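Oxalate--CoA ligase (PDB 5IE2) belongs to the ANL superfamily and pairs an AMP-binding domain with a C-terminal domain, with ATP bound in its pocket. Local coordinates at residues Ile453-Ile458 with Lys485-Thr490. Sequence-based numbering, arbitrary orientation.
Sequences INCAVI and KRVFIT
C455 and V457 pair with V487 and I489 as neighbours in a parallel sheet, with A456 beside F488 between them. Five backbone hydrogen bonds zip the two segments together: K485 N gives to I453 O, C455 N to R486 O, F488 N to C455 O, V457 N to F488 O and T490 N to V457 O. The bond from F488 N to C455 O is the straightest, at 174°. In the gaps of this ladder CA-H groups lean mostly on the same carbonyls, as A456 CA does on F488 O at 3.2 Å.

On one face the contact is apolar: C455 and V457 meet V487 and I489. With chi1 at 73°, C455 SG is tucked over its own main chain, 3.8 Å from V487 CG2. Further along, V457 turns a single methyl, CG2, to two partners: V487 CG1 lies 4.0 Å from it and I489 CG1 4.1 Å. V457 and I489 run side by side, whereas V487 comes across obliquely.

The other face carries A456, F488, N454 and R486. The N454 amide lies against R486 CB and near the edge of the F488 ring, its plane tilted 50° to that ring. F488 CZ in turn stands 3.7 Å above the R486 guanidinium plane, toward its rim.

The two strands are the ends of a beta-alpha-beta unit crossing over through helix 467-477, whose I470 and K471 pack on V487 while E467 accepts a hydrogen bond from V487 N. F510 of helix 503-510 stacks on F488, and antiparallel strand 436-446 pairs with 450-459, leaving the latter central in this three-stranded sheet of the C-terminal domain.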
loop_
_atom_site.group_PDB
_atom_site.type_symbol
_atom_site.label_atom_id
_atom_site.label_comp_id
_atom_site.label_asym_id
_atom_site.label_seq_id
_atom_site.Cartn_x
_atom_site.Cartn_y
_atom_site.Cartn_z
ATOM N N ILE A 453 -13.884 24.387 -7.638
ATOM C CA ILE A 453 -12.603 23.876 -7.198
ATOM C C ILE A 453 -11.880 24.909 -6.315
ATOM O O ILE A 453 -11.837 26.099 -6.651
ATOM C CB ILE A 453 -11.705 23.497 -8.395
ATOM C CG1 ILE A 453 -10.313 23.107 -7.910
ATOM C CG2 ILE A 453 -11.673 24.652 -9.442
ATOM C CD1 ILE A 453 -9.508 22.381 -8.974
ATOM N N ASN A 454 -11.341 24.410 -5.199
ATOM C CA ASN A 454 -10.424 25.127 -4.323
ATOM C C ASN A 454 -9.148 24.307 -4.155
ATOM O O ASN A 454 -9.080 23.165 -4.594
ATOM C CB ASN A 454 -11.052 25.372 -2.955
ATOM C CG ASN A 454 -12.070 26.493 -2.945
ATOM O OD1 ASN A 454 -12.501 27.007 -3.977
ATOM N ND2 ASN A 454 -12.457 26.879 -1.753
ATOM N N CYS A 455 -8.135 24.864 -3.507
ATOM C CA CYS A 455 -6.961 24.077 -3.205
ATOM C C CYS A 455 -6.278 24.592 -1.918
ATOM O O CYS A 455 -6.608 25.671 -1.450
ATOM C CB CYS A 455 -5.983 24.114 -4.377
ATOM S SG CYS A 455 -5.104 25.693 -4.586
ATOM N N ALA A 456 -5.349 23.808 -1.377
ATOM C CA ALA A 456 -4.484 24.228 -0.268
ATOM C C ALA A 456 -3.045 23.922 -0.618
ATOM O O ALA A 456 -2.744 22.858 -1.225
ATOM C CB ALA A 456 -4.896 23.516 1.027
ATOM N N VAL A 457 -2.146 24.832 -0.275
ATOM C CA VAL A 457 -0.741 24.598 -0.532
ATOM C C VAL A 457 0.090 24.855 0.730
ATOM O O VAL A 457 -0.260 25.694 1.575
ATOM C CB VAL A 457 -0.180 25.498 -1.690
ATOM C CG1 VAL A 457 -0.903 25.244 -2.978
ATOM C CG2 VAL A 457 -0.321 26.926 -1.347
ATOM N N ILE A 458 1.176 24.105 0.835
ATOM C CA ILE A 458 2.263 24.358 1.761
ATOM C C ILE A 458 3.434 24.954 1.014
ATOM O O ILE A 458 3.995 24.308 0.085
ATOM C CB ILE A 458 2.715 23.053 2.446
ATOM C CG1 ILE A 458 1.560 22.435 3.216
ATOM C CG2 ILE A 458 3.916 23.307 3.348
ATOM C CD1 ILE A 458 1.916 21.082 3.806
ATOM N N LYS A 485 -10.554 28.603 -7.303
ATOM C CA LYS A 485 -11.108 29.933 -7.050
ATOM C C LYS A 485 -10.576 30.479 -5.713
ATOM O O LYS A 485 -10.475 31.705 -5.520
ATOM C CB LYS A 485 -12.643 29.882 -7.037
ATOM C CG LYS A 485 -13.327 31.256 -7.193
ATOM C CD LYS A 485 -12.984 31.848 -8.558
ATOM C CE LYS A 485 -13.297 33.334 -8.674
ATOM N NZ LYS A 485 -12.448 33.962 -9.739
ATOM N N ARG A 486 -10.222 29.564 -4.812
ATOM C CA ARG A 486 -9.602 29.927 -3.553
ATOM C C ARG A 486 -8.381 29.052 -3.294
ATOM O O ARG A 486 -8.392 27.840 -3.619
ATOM C CB ARG A 486 -10.622 29.797 -2.421
ATOM C CG ARG A 486 -11.653 30.941 -2.431
ATOM C CD ARG A 486 -12.677 30.771 -1.323
ATOM N NE ARG A 486 -12.284 31.520 -0.125
ATOM C CZ ARG A 486 -12.786 31.314 1.091
ATOM N NH1 ARG A 486 -13.696 30.357 1.292
ATOM N NH2 ARG A 486 -12.357 32.053 2.114
ATOM N N VAL A 487 -7.333 29.680 -2.751
ATOM C CA VAL A 487 -6.077 29.015 -2.368
ATOM C C VAL A 487 -5.835 29.206 -0.869
ATOM O O VAL A 487 -5.634 30.340 -0.425
ATOM C CB VAL A 487 -4.862 29.597 -3.144
ATOM C CG1 VAL A 487 -3.506 28.978 -2.665
ATOM C CG2 VAL A 487 -5.064 29.489 -4.658
ATOM N N PHE A 488 -5.870 28.123 -0.099
ATOM C CA PHE A 488 -5.604 28.181 1.333
ATOM C C PHE A 488 -4.147 27.891 1.610
ATOM O O PHE A 488 -3.572 26.929 1.100
ATOM C CB PHE A 488 -6.505 27.211 2.075
ATOM C CG PHE A 488 -7.959 27.530 1.920
ATOM C CD1 PHE A 488 -8.564 28.480 2.733
ATOM C CD2 PHE A 488 -8.725 26.907 0.934
ATOM C CE1 PHE A 488 -9.913 28.798 2.582
ATOM C CE2 PHE A 488 -10.085 27.224 0.773
ATOM C CZ PHE A 488 -10.674 28.167 1.599
ATOM N N ILE A 489 -3.519 28.751 2.388
ATOM C CA ILE A 489 -2.101 28.582 2.598
ATOM C C ILE A 489 -1.888 28.084 3.988
ATOM O O ILE A 489 -2.484 28.598 4.955
ATOM C CB ILE A 489 -1.368 29.841 2.320
ATOM C CG1 ILE A 489 -1.567 30.123 0.834
ATOM C CG2 ILE A 489 0.095 29.681 2.704
ATOM C CD1 ILE A 489 -1.090 31.383 0.405
ATOM N N THR A 490 -1.108 27.013 4.089
ATOM C CA THR A 490 -1.013 26.357 5.359
ATOM C C THR A 490 0.353 25.734 5.598
ATOM O O THR A 490 1.182 25.648 4.697
ATOM C CB THR A 490 -2.130 25.334 5.475
ATOM O OG1 THR A 490 -2.045 24.701 6.756
ATOM C CG2 THR A 490 -2.078 24.284 4.310
#